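Local coordinates for uncharacterized protein (Bacillus subtilis, PDB 5DQV) that hydrolyses nucleotides as a metal-dependent pyrophosphohydrolase of the HD-domain superfamily, here with nickel bound, at residues A43-I46 against G47-N51; Y83-L86 against V87-I91; F144-A147 against G148-H152. One frame throughout, in Å; residues are numbered along the deposited sequence.

Interaction 1: residues A43-I46 against G47-N51; sequences AVYI and GEKEN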
loop_
_atom_site.group_PDB
_atom_site.type_symbol
_atom_site.label_atom_id
_atom_site.label_comp_id
_atom_site.label_asym_id
_atom_site.label_seq_id
_atom_site.Cartn_x
_atom_site.Cartn_y
_atom_site.Cartn_z
ATOM N N ALA A 43 -21.051 6.187 -6.757
ATOM C CA ALA A 43 -21.729 7.211 -7.514
ATOM C C ALA A 43 -23.265 7.049 -7.522
ATOM O O ALA A 43 -24.007 8.040 -7.403
ATOM C CB ALA A 43 -21.145 7.310 -8.930
ATOM N N VAL A 44 -23.753 5.824 -7.652
ATOM C CA VAL A 44 -25.199 5.583 -7.703
ATOM C C VAL A 44 -25.793 5.891 -6.336
ATOM O O VAL A 44 -26.889 6.522 -6.230
ATOM C CB VAL A 44 -25.537 4.112 -8.227
ATOM C CG1 VAL A 44 -26.989 3.700 -7.881
ATOM C CG2 VAL A 44 -25.233 4.022 -9.774
ATOM N N TYR A 45 -25.069 5.520 -5.278
ATOM C CA TYR A 45 -25.525 5.813 -3.911
ATOM C C TYR A 45 -25.682 7.342 -3.651
ATOM O O TYR A 45 -26.733 7.840 -3.244
ATOM C CB TYR A 45 -24.588 5.181 -2.871
ATOM C CG TYR A 45 -24.919 5.655 -1.479
ATOM C CD1 TYR A 45 -25.921 5.011 -0.739
ATOM C CD2 TYR A 45 -24.266 6.729 -0.898
ATOM C CE1 TYR A 45 -26.262 5.429 0.527
ATOM C CE2 TYR A 45 -24.599 7.153 0.389
ATOM C CZ TYR A 45 -25.606 6.495 1.086
ATOM O OH TYR A 45 -25.974 6.877 2.354
ATOM N N ILE A 46 -24.645 8.079 -3.972
ATOM C CA ILE A 46 -24.649 9.558 -3.868
ATOM C C ILE A 46 -25.719 10.213 -4.772
ATOM O O ILE A 46 -26.451 11.096 -4.357
ATOM C CB ILE A 46 -23.287 10.091 -4.235
ATOM C CG1 ILE A 46 -22.259 9.674 -3.170
ATOM C CG2 ILE A 46 -23.295 11.637 -4.345
ATOM C CD1 ILE A 46 -20.826 9.859 -3.624
ATOM N N GLY A 47 -25.787 9.742 -6.008
ATOM C CA GLY A 47 -26.732 10.174 -6.985
ATOM C C GLY A 47 -28.161 10.047 -6.537
ATOM O O GLY A 47 -28.979 10.970 -6.727
ATOM N N GLU A 48 -28.468 8.939 -5.875
ATOM C CA GLU A 48 -29.809 8.745 -5.354
ATOM C C GLU A 48 -30.129 9.722 -4.213
ATOM O O GLU A 48 -31.186 10.348 -4.213
ATOM C CB GLU A 48 -30.056 7.263 -4.974
ATOM C CG GLU A 48 -31.542 7.002 -4.571
ATOM C CD GLU A 48 -31.867 7.285 -3.095
ATOM O OE1 GLU A 48 -30.925 7.280 -2.266
ATOM O OE2 GLU A 48 -33.076 7.484 -2.743
ATOM N N LYS A 49 -29.203 9.907 -3.278
ATOM C CA LYS A 49 -29.372 10.889 -2.206
ATOM C C LYS A 49 -29.495 12.304 -2.746
ATOM O O LYS A 49 -30.220 13.121 -2.175
ATOM C CB LYS A 49 -28.195 10.834 -1.218
ATOM C CG LYS A 49 -28.022 9.482 -0.470
ATOM C CD LYS A 49 -29.116 9.272 0.497
ATOM C CE LYS A 49 -28.867 8.067 1.350
ATOM N NZ LYS A 49 -30.083 7.808 2.130
ATOM N N GLU A 50 -28.780 12.587 -3.832
ATOM C CA GLU A 50 -28.714 13.954 -4.380
ATOM C C GLU A 50 -29.783 14.226 -5.451
ATOM O O GLU A 50 -29.857 15.316 -5.976
ATOM C CB GLU A 50 -27.305 14.204 -4.930
ATOM C CG GLU A 50 -26.221 14.229 -3.845
ATOM C CD GLU A 50 -26.229 15.496 -3.042
ATOM O OE1 GLU A 50 -26.508 16.596 -3.623
ATOM O OE2 GLU A 50 -25.981 15.421 -1.822
ATOM N N ASN A 51 -30.589 13.213 -5.776
ATOM C CA ASN A 51 -31.610 13.287 -6.838
ATOM C C ASN A 51 -31.035 13.638 -8.191
ATOM O O ASN A 51 -31.626 14.438 -8.918
ATOM C CB ASN A 51 -32.693 14.327 -6.492
ATOM C CG ASN A 51 -33.619 13.864 -5.409
ATOM O OD1 ASN A 51 -33.584 14.372 -4.298
ATOM N ND2 ASN A 51 -34.471 12.914 -5.738
HETATM O O HOH W 1 -28.602 6.129 -1.755
#
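Gly47, Glu48, Lys49 and Glu50 each give their backbone N-H to the carbonyl four residues back, on Ala43, Val44, Tyr45 and Ile46, in the last turns of helix 33-50. On the outer surface the Tyr45 ring, swung out with CG anti to the backbone N (chi1 171°), is crossed by Lys49. Lys49 CG sits over one ring face, toward the rim and 4.1 Å from Tyr45 CZ; a bend at chi2 then carries Lys49 CE to 3.3 Å from Tyr45 OH. Tyr45 O has a second donor besides Lys49 N: a water that donates to it at 2.9 Å and, with its other hydrogen, to Glu48 OE1 at 2.6 Å, tying the carboxylate back to the helix. This helix also carries His35, one of the nickel ligands of the HD site, and it ends in a Schellman motif, with Asn51 turning to positive phi. On the buried side Ile46 and Glu50 run side by side, with Ile46 CG2 3.9 Å from Glu50 CG. Ile46 packs on Val125 and Leu132 of helix 121-132, while Glu50 OE2 is hydrogen-bonded to Thr180 OG1, joining this end of the helix to helix 179-202.

Interaction 2: residues Y83-L86 against V87-I91; sequences YNQL and VTFGI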
loop_
_atom_site.group_PDB
_atom_site.type_symbol
_atom_site.label_atom_id
_atom_site.label_comp_id
_atom_site.label_asym_id
_atom_site.label_seq_id
_atom_site.Cartn_x
_atom_site.Cartn_y
_atom_site.Cartn_z
ATOM N N TYR A 83 -18.149 7.161 -27.372
ATOM C CA TYR A 83 -19.403 7.661 -27.905
ATOM C C TYR A 83 -20.114 6.613 -28.814
ATOM O O TYR A 83 -21.278 6.294 -28.606
ATOM C CB TYR A 83 -19.180 8.981 -28.676
ATOM C CG TYR A 83 -20.459 9.502 -29.301
ATOM C CD1 TYR A 83 -21.340 10.301 -28.573
ATOM C CD2 TYR A 83 -20.816 9.158 -30.610
ATOM C CE1 TYR A 83 -22.504 10.785 -29.143
ATOM C CE2 TYR A 83 -22.006 9.619 -31.180
ATOM C CZ TYR A 83 -22.833 10.426 -30.422
ATOM O OH TYR A 83 -23.985 10.876 -30.952
ATOM N N ASN A 84 -19.370 6.060 -29.772
ATOM C CA ASN A 84 -19.927 5.126 -30.768
ATOM C C ASN A 84 -20.459 3.851 -30.143
ATOM O O ASN A 84 -21.514 3.331 -30.564
ATOM C CB ASN A 84 -18.891 4.827 -31.848
ATOM C CG ASN A 84 -18.629 6.022 -32.785
ATOM O OD1 ASN A 84 -19.390 6.968 -32.806
ATOM N ND2 ASN A 84 -17.575 5.921 -33.623
ATOM N N GLN A 85 -19.772 3.359 -29.112
ATOM C CA GLN A 85 -20.177 2.121 -28.470
ATOM C C GLN A 85 -21.418 2.358 -27.671
ATOM O O GLN A 85 -22.353 1.532 -27.666
ATOM C CB GLN A 85 -19.044 1.589 -27.584
ATOM C CG GLN A 85 -19.169 0.150 -27.129
ATOM C CD GLN A 85 -18.571 -0.863 -28.111
ATOM O OE1 GLN A 85 -18.395 -0.554 -29.293
ATOM N NE2 GLN A 85 -18.310 -2.086 -27.644
ATOM N N LEU A 86 -21.446 3.474 -26.943
ATOM C CA LEU A 86 -22.685 3.827 -26.210
ATOM C C LEU A 86 -23.901 3.885 -27.129
ATOM O O LEU A 86 -24.982 3.353 -26.795
ATOM C CB LEU A 86 -22.532 5.169 -25.446
ATOM C CG LEU A 86 -21.508 5.170 -24.317
ATOM C CD1 LEU A 86 -21.319 6.625 -23.792
ATOM C CD2 LEU A 86 -21.973 4.179 -23.228
ATOM N N VAL A 87 -23.759 4.564 -28.262
ATOM C CA VAL A 87 -24.864 4.732 -29.202
ATOM C C VAL A 87 -25.280 3.369 -29.806
ATOM O O VAL A 87 -26.453 3.082 -29.976
ATOM C CB VAL A 87 -24.494 5.782 -30.313
ATOM C CG1 VAL A 87 -25.449 5.745 -31.518
ATOM C CG2 VAL A 87 -24.470 7.181 -29.681
ATOM N N THR A 88 -24.303 2.550 -30.155
ATOM C CA THR A 88 -24.587 1.238 -30.704
ATOM C C THR A 88 -25.338 0.424 -29.686
ATOM O O THR A 88 -26.279 -0.312 -30.006
ATOM C CB THR A 88 -23.268 0.532 -31.036
ATOM O OG1 THR A 88 -22.583 1.293 -32.031
ATOM C CG2 THR A 88 -23.508 -0.914 -31.508
ATOM N N PHE A 89 -24.926 0.544 -28.439
ATOM C CA PHE A 89 -25.593 -0.145 -27.354
ATOM C C PHE A 89 -26.998 0.369 -27.038
ATOM O O PHE A 89 -27.704 -0.235 -26.186
ATOM C CB PHE A 89 -24.737 -0.144 -26.092
ATOM C CG PHE A 89 -23.528 -1.059 -26.123
ATOM C CD1 PHE A 89 -23.416 -2.133 -26.988
ATOM C CD2 PHE A 89 -22.538 -0.890 -25.174
ATOM C CE1 PHE A 89 -22.292 -2.980 -26.941
ATOM C CE2 PHE A 89 -21.475 -1.737 -25.114
ATOM C CZ PHE A 89 -21.350 -2.787 -25.993
ATOM N N GLY A 90 -27.435 1.437 -27.720
ATOM C CA GLY A 90 -28.814 1.904 -27.635
ATOM C C GLY A 90 -29.051 3.093 -26.711
ATOM O O GLY A 90 -30.207 3.523 -26.534
ATOM N N ILE A 91 -27.977 3.674 -26.158
ATOM C CA ILE A 91 -28.130 4.895 -25.397
ATOM C C ILE A 91 -28.457 6.007 -26.388
ATOM O O ILE A 91 -27.769 6.153 -27.378
ATOM C CB ILE A 91 -26.829 5.207 -24.556
ATOM C CG1 ILE A 91 -26.641 4.078 -23.519
ATOM C CG2 ILE A 91 -26.892 6.618 -23.954
ATOM C CD1 ILE A 91 -26.033 4.487 -22.254
#
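Phe89 lies across Gln85, one turn earlier. Its CB rests 3.3 Å from Gln85 O, and CG, anti to its own carbonyl carbon (chi1 -73°), stays close to the same oxygen, 3.2 Å from it. Farther out, Phe89 CE2 meets Gln85 CG at 3.6 Å, a CH-pi contact over the ring face, and at the tip Phe89 CZ lies 3.5 Å from Gln85 NE2, the amide turned 61° from the ring plane. Trimming Phe89 to an alanine would remove the face Gln85 CG lies against and is likely to open a gap beside Gln15 of helix 8-24 and give the Gln85 chain more freedom to turn. Thr88 holds Asn84 O twice, through OG1 at 2.7 Å and through its backbone N, which come from opposite faces of the carbonyl plane. Val87 CG2 makes a CH-pi contact over one face of the Tyr83 ring, toward its rim, 3.7 Å from Tyr83 CZ. Buried Leu86 and Ile91 run alongside each other, both packing on Ile16 and on Thr59 of helix 54-63. Ile91 N bonds Leu86 O at 3.1 Å and Gly90 N bonds Val87 O; with Gly90 at positive phi, these make the Schellman motif ending helix 79-88.

Interaction 3: residues F144-A147 against G148-H152; sequences FMFA and GAKGH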
loop_
_atom_site.group_PDB
_atom_site.type_symbol
_atom_site.label_atom_id
_atom_site.label_comp_id
_atom_site.label_asym_id
_atom_site.label_seq_id
_atom_site.Cartn_x
_atom_site.Cartn_y
_atom_site.Cartn_z
ATOM N N PHE A 144 -0.338 3.112 -1.601
ATOM C CA PHE A 144 0.806 2.240 -1.433
ATOM C C PHE A 144 0.983 1.296 -2.622
ATOM O O PHE A 144 2.116 1.026 -3.041
ATOM C CB PHE A 144 0.737 1.519 -0.098
ATOM C CG PHE A 144 0.979 2.434 1.088
ATOM C CD1 PHE A 144 2.189 3.120 1.217
ATOM C CD2 PHE A 144 0.020 2.628 2.027
ATOM C CE1 PHE A 144 2.398 4.018 2.275
ATOM C CE2 PHE A 144 0.246 3.518 3.129
ATOM C CZ PHE A 144 1.422 4.174 3.245
ATOM N N MET A 145 -0.119 0.804 -3.190
ATOM C CA MET A 145 -0.031 0.005 -4.442
ATOM C C MET A 145 0.647 0.794 -5.593
ATOM O O MET A 145 1.559 0.303 -6.248
ATOM C CB MET A 145 -1.431 -0.430 -4.866
ATOM C CG MET A 145 -1.570 -1.155 -6.265
ATOM S SD MET A 145 -3.357 -1.335 -6.697
ATOM C CE MET A 145 -4.028 -1.585 -5.003
ATOM N N PHE A 146 0.199 2.026 -5.794
ATOM C CA PHE A 146 0.778 2.915 -6.800
ATOM C C PHE A 146 2.271 3.116 -6.585
ATOM O O PHE A 146 3.084 3.000 -7.537
ATOM C CB PHE A 146 0.037 4.260 -6.782
ATOM C CG PHE A 146 0.459 5.196 -7.885
ATOM C CD1 PHE A 146 -0.162 5.146 -9.136
ATOM C CD2 PHE A 146 1.476 6.125 -7.678
ATOM C CE1 PHE A 146 0.228 6.014 -10.167
ATOM C CE2 PHE A 146 1.867 6.996 -8.709
ATOM C CZ PHE A 146 1.244 6.936 -9.946
ATOM N N ALA A 147 2.661 3.375 -5.333
ATOM C CA ALA A 147 4.088 3.549 -4.997
ATOM C C ALA A 147 4.913 2.318 -5.362
ATOM O O ALA A 147 6.064 2.414 -5.855
ATOM C CB ALA A 147 4.253 3.886 -3.498
ATOM N N GLY A 148 4.349 1.151 -5.050
ATOM C CA GLY A 148 4.999 -0.124 -5.356
ATOM C C GLY A 148 5.069 -0.329 -6.866
ATOM O O GLY A 148 6.066 -0.822 -7.386
ATOM N N ALA A 149 4.018 0.082 -7.566
ATOM C CA ALA A 149 3.979 -0.030 -9.017
ATOM C C ALA A 149 5.032 0.867 -9.692
ATOM O O ALA A 149 5.612 0.476 -10.689
ATOM C CB ALA A 149 2.574 0.259 -9.555
ATOM N N LYS A 150 5.291 2.041 -9.122
ATOM C CA LYS A 150 6.153 3.039 -9.743
ATOM C C LYS A 150 7.550 3.079 -9.164
ATOM O O LYS A 150 8.371 3.877 -9.587
ATOM C CB LYS A 150 5.507 4.418 -9.635
ATOM C CG LYS A 150 4.151 4.518 -10.295
ATOM C CD LYS A 150 4.176 4.024 -11.728
ATOM C CE LYS A 150 2.911 4.335 -12.475
ATOM N NZ LYS A 150 3.165 4.218 -13.945
ATOM N N GLY A 151 7.828 2.206 -8.205
ATOM C CA GLY A 151 9.135 2.155 -7.578
ATOM C C GLY A 151 9.391 3.292 -6.594
ATOM O O GLY A 151 10.544 3.660 -6.358
ATOM N N HIS A 152 8.326 3.856 -6.024
ATOM C CA HIS A 152 8.472 4.950 -5.109
ATOM C C HIS A 152 8.468 4.420 -3.703
ATOM O O HIS A 152 7.879 3.395 -3.428
ATOM C CB HIS A 152 7.327 5.918 -5.284
ATOM C CG HIS A 152 7.268 6.535 -6.642
ATOM N ND1 HIS A 152 6.078 6.877 -7.257
ATOM C CD2 HIS A 152 8.250 6.853 -7.513
ATOM C CE1 HIS A 152 6.336 7.385 -8.446
ATOM N NE2 HIS A 152 7.644 7.387 -8.623
#
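A glycine-terminated C-terminal turn ends helix 136-150, and residues 144-147 and 148-152 meet along its final turns. Gly148 N and Ala149 N make the usual helical bonds to Phe144 O and Met145 O. At Lys150 the pattern begins to change: its N-H bonds Phe146 O at 2.9 Å, bent to 137° at the hydrogen, and makes a second, weak bond to Ala147 O. Ala147 O is held mainly by His152 N at 2.7 Å, a bond five residues long that wraps the chain back over the helix end. Gly151 makes this possible by taking a positive phi, a conformation that favours glycine.

Among the side chains, Lys150 and Phe146 carry the contact. The Phe146 ring projects with CG anti to its backbone N (chi1 -174°), and Lys150, bent at chi2, lays its aliphatic part across it. Lys150 CG makes a CH-pi contact over one face, 3.9 Å from the Phe146 ring centroid, and Lys150 CE passes on to lie 3.9 Å from Phe146 CE1. With CG anti to its carbonyl carbon (chi1 -59°), Lys150 starts close to the backbone, CG 3.3 Å from Phe146 O. Phe146 CE2 approaches the His152 ring at its edge, near the ring plane, while Lys150 CB sits over one face of that imidazole. Closer to the backbone, Ala147 CB and His152 CB lie 4.1 Å apart.

On the buried side the Phe144 ring meets that of Phe165 at a steep angle, and Ala147 packs on Ala161 of helix 161-169. Phe144 packs on Ala141 and Met145 on Leu154, both of the second subunit, so this part of the helix lies at the interface between the chains. A backbone bond spanning five residues, with a positive-phi glycine just before its donor, is how many helices terminate.

In the fold
Along the chain the three contacts come in series; none nests in or crosses another, and since each pair of segments is continuous, each closes just a few residues at the C-terminal end of a helix. Interaction 1 ends helix 33-50, where it packs against helices 54-63, 121-132 and 179-202. Interaction 2 ends helix 79-88 against helices 8-24, 54-63 and 93-106, its centre about 24 Å from that of interaction 1. Helix 54-63 touches both, linking them within the HD domain. Interaction 3 ends helix 136-150 on the opposite side of the chain's centre from interaction 1, about 32 Å away between centres, where helix 161-169 and the second subunit meet it.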